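Local coordinates for uncharacterized conserved protein (Ruegeria pomeroyi DSS-3, PDB 3IUS) that is of unknown function but probably binds NAD through a Rossmann-type domain, as in relatives of the atypical short-chain dehydrogenase/reductase type, at residues Gly177-Arg182 against Pro212-Asp217; Val204-Asp209 against Lys253-Asp258. All blocks are in the same frame, centred on the assembly; numbering follows the deposited sequence.

Interaction 1: residues Gly177-Arg182 against Pro212-Asp217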
loop_
_atom_site.group_PDB
_atom_site.type_symbol
_atom_site.label_atom_id
_atom_site.label_comp_id
_atom_site.label_asym_id
_atom_site.label_seq_id
_atom_site.Cartn_x
_atom_site.Cartn_y
_atom_site.Cartn_z
ATOM N N GLY A 177 -1.600 16.712 17.908
ATOM C CA GLY A 177 -2.476 16.751 16.747
ATOM C C GLY A 177 -2.191 15.692 15.702
ATOM O O GLY A 177 -2.984 15.512 14.781
ATOM N N GLN A 178 -1.064 14.998 15.829
ATOM C CA GLN A 178 -0.648 14.035 14.807
ATOM C C GLN A 178 -1.576 12.830 14.684
ATOM O O GLN A 178 -1.923 12.196 15.665
ATOM C CB GLN A 178 0.777 13.544 15.065
ATOM C CG GLN A 178 1.307 12.635 13.971
ATOM C CD GLN A 178 1.730 13.405 12.741
ATOM O OE1 GLN A 178 2.454 14.390 12.835
ATOM N NE2 GLN A 178 1.275 12.964 11.579
ATOM N N VAL A 179 -1.981 12.526 13.459
ATOM C CA VAL A 179 -2.667 11.276 13.197
ATOM C C VAL A 179 -2.004 10.606 11.997
ATOM O O VAL A 179 -1.390 11.282 11.161
ATOM C CB VAL A 179 -4.158 11.505 12.908
ATOM C CG1 VAL A 179 -4.850 12.133 14.108
ATOM C CG2 VAL A 179 -4.322 12.385 11.679
ATOM N N PHE A 180 -2.117 9.282 11.916
ATOM C CA PHE A 180 -1.652 8.545 10.744
ATOM C C PHE A 180 -2.789 7.768 10.087
ATOM O O PHE A 180 -3.735 7.348 10.748
ATOM C CB PHE A 180 -0.518 7.586 11.104
ATOM C CG PHE A 180 0.772 8.270 11.434
ATOM C CD1 PHE A 180 1.213 9.347 10.685
ATOM C CD2 PHE A 180 1.561 7.815 12.475
ATOM C CE1 PHE A 180 2.412 9.972 10.982
ATOM C CE2 PHE A 180 2.760 8.435 12.778
ATOM C CZ PHE A 180 3.182 9.517 12.033
ATOM N N SER A 181 -2.708 7.586 8.776
ATOM C CA SER A 181 -3.699 6.776 8.103
ATOM C C SER A 181 -3.242 5.328 8.037
ATOM O O SER A 181 -2.060 5.045 7.807
ATOM C CB SER A 181 -3.941 7.293 6.684
ATOM O OG SER A 181 -4.148 8.687 6.698
ATOM N N ARG A 182 -4.193 4.417 8.224
ATOM C CA ARG A 182 -3.930 2.986 8.149
ATOM C C ARG A 182 -4.898 2.271 7.216
ATOM O O ARG A 182 -6.029 2.713 7.026
ATOM C CB ARG A 182 -4.068 2.349 9.528
ATOM C CG ARG A 182 -3.598 3.199 10.682
ATOM C CD ARG A 182 -3.542 2.353 11.941
ATOM N NE ARG A 182 -2.716 1.166 11.731
ATOM C CZ ARG A 182 -2.842 0.025 12.403
ATOM N NH1 ARG A 182 -3.769 -0.109 13.342
ATOM N NH2 ARG A 182 -2.044 -0.991 12.129
ATOM N N PRO A 212 -8.551 8.101 10.868
ATOM C CA PRO A 212 -7.217 8.639 11.127
ATOM C C PRO A 212 -6.951 8.538 12.615
ATOM O O PRO A 212 -7.815 8.915 13.406
ATOM C CB PRO A 212 -7.355 10.098 10.719
ATOM C CG PRO A 212 -8.364 10.062 9.609
ATOM C CD PRO A 212 -9.327 8.956 9.947
ATOM N N VAL A 213 -5.786 8.039 12.979
ATOM C CA VAL A 213 -5.537 7.720 14.375
ATOM C C VAL A 213 -4.144 8.142 14.815
ATOM O O VAL A 213 -3.173 7.970 14.087
ATOM C CB VAL A 213 -5.762 6.208 14.636
ATOM C CG1 VAL A 213 -4.827 5.357 13.781
ATOM C CG2 VAL A 213 -5.577 5.881 16.109
ATOM N N PRO A 214 -4.042 8.720 16.017
ATOM C CA PRO A 214 -2.724 8.995 16.595
ATOM C C PRO A 214 -1.974 7.678 16.772
ATOM O O PRO A 214 -2.540 6.738 17.329
ATOM C CB PRO A 214 -3.063 9.599 17.962
ATOM C CG PRO A 214 -4.452 10.155 17.798
ATOM C CD PRO A 214 -5.142 9.199 16.869
ATOM N N PRO A 215 -0.724 7.603 16.284
ATOM C CA PRO A 215 0.058 6.364 16.310
ATOM C C PRO A 215 0.159 5.806 17.728
ATOM O O PRO A 215 0.177 4.594 17.915
ATOM C CB PRO A 215 1.441 6.818 15.813
ATOM C CG PRO A 215 1.431 8.326 15.977
ATOM C CD PRO A 215 0.031 8.691 15.642
ATOM N N GLN A 216 0.196 6.697 18.710
ATOM C CA GLN A 216 0.330 6.271 20.108
ATOM C C GLN A 216 -0.907 5.518 20.603
ATOM O O GLN A 216 -0.836 4.763 21.574
ATOM C CB GLN A 216 0.645 7.461 21.026
ATOM C CG GLN A 216 -0.455 8.516 21.139
ATOM C CD GLN A 216 -0.324 9.614 20.091
ATOM O OE1 GLN A 216 0.203 9.386 19.012
ATOM N NE2 GLN A 216 -0.792 10.815 20.420
ATOM N N ASP A 217 -2.037 5.723 19.928
ATOM C CA ASP A 217 -3.284 5.072 20.318
ATOM C C ASP A 217 -3.308 3.625 19.840
ATOM O O ASP A 217 -3.921 2.765 20.464
ATOM C CB ASP A 217 -4.491 5.822 19.748
ATOM C CG ASP A 217 -4.791 7.114 20.492
ATOM O OD1 ASP A 217 -4.054 7.461 21.439
ATOM O OD2 ASP A 217 -5.784 7.774 20.132
HETATM O O HOH W 1 -0.931 12.736 18.268
#
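Phe180 and Val213 pair their backbones as a single antiparallel, hydrogen-bonded bridge. Phe180 N gives its proton to Val213 O at 2.7 Å, nearly straight at 176°. Val213 N answers to Phe180 O at 3.1 Å. The Phe180 side chain starts beside this bridge. Its CB sits 4.0 Å from Val213 O. With CG beside the backbone N (chi1 -71°), the ring swings to Pro215, and the two side chains cross at about a right angle. CD2 lies 3.5 Å from Pro215 CB, and CE2 lies 3.5 Å from Pro215 CG. Gln178 CG packs over one ring face, offset toward the rim, and Tyr249 meets the ring edge-to-face. In the fold, the bridge ties the loop before strand 182-184 to the residues leading into helix 215-226. Strand 182-184 pairs with strand 146-155 of the parallel Rossmann-type sheet. Val179 lies alongside two prolines, CG2 by Pro212 CB (3.9 Å) and CG1 by Pro214 CD (4.0 Å). Arg182 sets its CD 3.7 Å from Val213 CG1, while its guanidinium makes a cation-pi contact with Tyr155. A water links Gln178 O to Gln216 NE2.

Interaction 2: residues Val204-Asp209 against Lys253-Asp258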
loop_
_atom_site.group_PDB
_atom_site.type_symbol
_atom_site.label_atom_id
_atom_site.label_comp_id
_atom_site.label_asym_id
_atom_site.label_seq_id
_atom_site.Cartn_x
_atom_site.Cartn_y
_atom_site.Cartn_z
ATOM N N VAL A 204 -7.807 7.672 -9.794
ATOM C CA VAL A 204 -6.980 7.612 -8.593
ATOM C C VAL A 204 -7.885 7.304 -7.406
ATOM O O VAL A 204 -8.961 7.884 -7.276
ATOM C CB VAL A 204 -6.270 8.956 -8.345
ATOM C CG1 VAL A 204 -5.418 8.890 -7.080
ATOM C CG2 VAL A 204 -5.418 9.333 -9.535
ATOM N N TYR A 205 -7.446 6.410 -6.519
ATOM C CA TYR A 205 -8.242 6.032 -5.362
ATOM C C TYR A 205 -7.370 6.080 -4.133
ATOM O O TYR A 205 -6.306 5.471 -4.122
ATOM C CB TYR A 205 -8.754 4.596 -5.484
ATOM C CG TYR A 205 -9.507 4.312 -6.758
ATOM C CD1 TYR A 205 -10.868 4.553 -6.846
ATOM C CD2 TYR A 205 -8.856 3.787 -7.862
ATOM C CE1 TYR A 205 -11.562 4.293 -8.014
ATOM C CE2 TYR A 205 -9.539 3.523 -9.035
ATOM C CZ TYR A 205 -10.891 3.768 -9.101
ATOM O OH TYR A 205 -11.566 3.507 -10.275
ATOM N N ASN A 206 -7.825 6.805 -3.119
ATOM C CA ASN A 206 -7.233 6.702 -1.785
ATOM C C ASN A 206 -7.637 5.378 -1.158
ATOM O O ASN A 206 -8.808 5.012 -1.185
ATOM C CB ASN A 206 -7.733 7.825 -0.883
ATOM C CG ASN A 206 -7.187 9.172 -1.265
ATOM O OD1 ASN A 206 -7.753 10.205 -0.893
ATOM N ND2 ASN A 206 -6.093 9.183 -2.009
ATOM N N VAL A 207 -6.683 4.669 -0.558
ATOM C CA VAL A 207 -6.994 3.384 0.048
ATOM C C VAL A 207 -6.567 3.423 1.499
ATOM O O VAL A 207 -5.416 3.155 1.824
ATOM C CB VAL A 207 -6.327 2.202 -0.692
ATOM C CG1 VAL A 207 -6.791 0.884 -0.096
ATOM C CG2 VAL A 207 -6.671 2.249 -2.181
ATOM N N CYS A 208 -7.513 3.793 2.355
ATOM C CA CYS A 208 -7.273 3.942 3.786
ATOM C C CYS A 208 -8.579 3.632 4.505
ATOM O O CYS A 208 -9.636 3.627 3.887
ATOM C CB CYS A 208 -6.851 5.378 4.106
ATOM S SG CYS A 208 -8.002 6.641 3.457
ATOM N N ASP A 209 -8.514 3.389 5.807
ATOM C CA ASP A 209 -9.735 3.132 6.556
ATOM C C ASP A 209 -10.431 4.420 7.016
ATOM O O ASP A 209 -10.066 5.521 6.597
ATOM C CB ASP A 209 -9.483 2.155 7.715
ATOM C CG ASP A 209 -8.741 2.786 8.864
ATOM O OD1 ASP A 209 -8.650 4.034 8.918
ATOM O OD2 ASP A 209 -8.259 2.024 9.732
ATOM N N LYS A 253 -2.262 14.936 7.836
ATOM C CA LYS A 253 -3.502 15.099 7.085
ATOM C C LYS A 253 -4.498 13.984 7.416
ATOM O O LYS A 253 -4.155 13.017 8.090
ATOM C CB LYS A 253 -3.217 15.128 5.583
ATOM C CG LYS A 253 -2.919 13.766 4.963
ATOM C CD LYS A 253 -1.451 13.415 5.019
ATOM C CE LYS A 253 -1.179 12.078 4.341
ATOM N NZ LYS A 253 0.213 11.619 4.591
ATOM N N ARG A 254 -5.732 14.128 6.941
ATOM C CA ARG A 254 -6.734 13.086 7.083
ATOM C C ARG A 254 -7.213 12.810 5.674
ATOM O O ARG A 254 -7.451 13.746 4.919
ATOM C CB ARG A 254 -7.889 13.556 7.975
ATOM C CG ARG A 254 -7.530 13.607 9.462
ATOM C CD ARG A 254 -8.688 14.173 10.269
ATOM N NE ARG A 254 -8.490 14.012 11.710
ATOM C CZ ARG A 254 -7.742 14.823 12.441
ATOM N NH1 ARG A 254 -7.110 15.836 11.866
ATOM N NH2 ARG A 254 -7.619 14.617 13.747
ATOM N N VAL A 255 -7.295 11.532 5.309
ATOM C CA VAL A 255 -7.541 11.162 3.919
ATOM C C VAL A 255 -8.925 10.560 3.738
ATOM O O VAL A 255 -9.288 9.608 4.430
ATOM C CB VAL A 255 -6.482 10.151 3.417
ATOM C CG1 VAL A 255 -6.685 9.860 1.933
ATOM C CG2 VAL A 255 -5.064 10.676 3.695
ATOM N N ARG A 256 -9.682 11.107 2.783
ATOM C CA ARG A 256 -11.015 10.612 2.444
ATOM C C ARG A 256 -10.914 9.327 1.624
ATOM O O ARG A 256 -10.037 9.196 0.770
ATOM C CB ARG A 256 -11.801 11.655 1.629
ATOM C CG ARG A 256 -12.106 12.974 2.331
ATOM C CD ARG A 256 -13.109 12.818 3.476
ATOM N NE ARG A 256 -13.465 14.119 4.049
ATOM C CZ ARG A 256 -14.019 14.293 5.248
ATOM N NH1 ARG A 256 -14.293 13.250 6.012
ATOM N NH2 ARG A 256 -14.308 15.516 5.678
ATOM N N ASN A 257 -11.820 8.393 1.881
ATOM C CA ASN A 257 -11.853 7.114 1.177
ATOM C C ASN A 257 -13.209 6.873 0.516
ATOM O O ASN A 257 -13.640 5.731 0.372
ATOM C CB ASN A 257 -11.537 5.963 2.145
ATOM C CG ASN A 257 -12.553 5.851 3.269
ATOM O OD1 ASN A 257 -13.592 6.512 3.246
ATOM N ND2 ASN A 257 -12.245 5.025 4.275
ATOM N N ASP A 258 -13.870 7.953 0.109
ATOM C CA ASP A 258 -15.218 7.875 -0.460
ATOM C C ASP A 258 -15.254 7.186 -1.821
ATOM O O ASP A 258 -16.170 6.412 -2.114
ATOM C CB ASP A 258 -15.829 9.284 -0.582
ATOM C CG ASP A 258 -15.798 10.052 0.730
ATOM O OD1 ASP A 258 -16.186 9.480 1.765
ATOM O OD2 ASP A 258 -15.396 11.229 0.724
HETATM O O HOH W 2 -11.201 8.161 5.999
#
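Asn257 reaches across to Cys208 with its side-chain amide. Cys208 follows strand 204-207, which belongs to the parallel Rossmann-type sheet. Asn257 follows the short strand 254-255, which pairs with strand 114-115 in a separate small sheet. The contact therefore joins the end of a main-sheet strand to the residues between strand 254-255 and helix 258-262. Asn257 CG lies between its own backbone N and carbonyl carbon (chi1 62°), and this brings ND2 to Cys208 O at 3.0 Å. The bond is nearly straight, 170° at the hydrogen. Cys208 O lies in the plane of the amide, but the donor stands above the carbonyl plane. ND2 also bonds Asp210 OD1, while OD1 accepts from Lys261 NZ, so both ends of the amide are held. Replacing Asn257 by an alanine is likely to leave Cys208 O without this donor and Lys261 NZ without this acceptor. Cys208 turns SG to a similar first torsion (chi1 53°). SG then lies 3.8 Å from Asn257 CB, and equally far from Val255 CG1. Asn206 also points at the second segment, and its side chain crosses that of Val255 at a slant. Its backbone N is held by Glu117 OE2. One water donates to both Asp209 O and Val255 O, each at 2.9 Å.

How the interactions relate
The centres of interactions 1 and 2 lie about 14 Å apart, and the two contacts touch. Their segments alternate along the chain: 177-182, 204-209, 212-217, then 253-258. Strands 182-184 and 204-207 both pair with strand 146-155 of the main parallel sheet. Segments 204-209 and 212-217 nearly adjoin, since helix 215-226 follows strand 204-207. A probable hydrogen bond from Asp209 N to Arg182 O, 2.8 Å, joins the contacts directly. Segment 253-258 also packs on interaction 1, with Arg254 CG 3.6 Å from Pro212 CG. Strand 254-255, part of interaction 2, thus also packs on interaction 1, so residues far apart in sequence meet beside the Rossmann-type sheet.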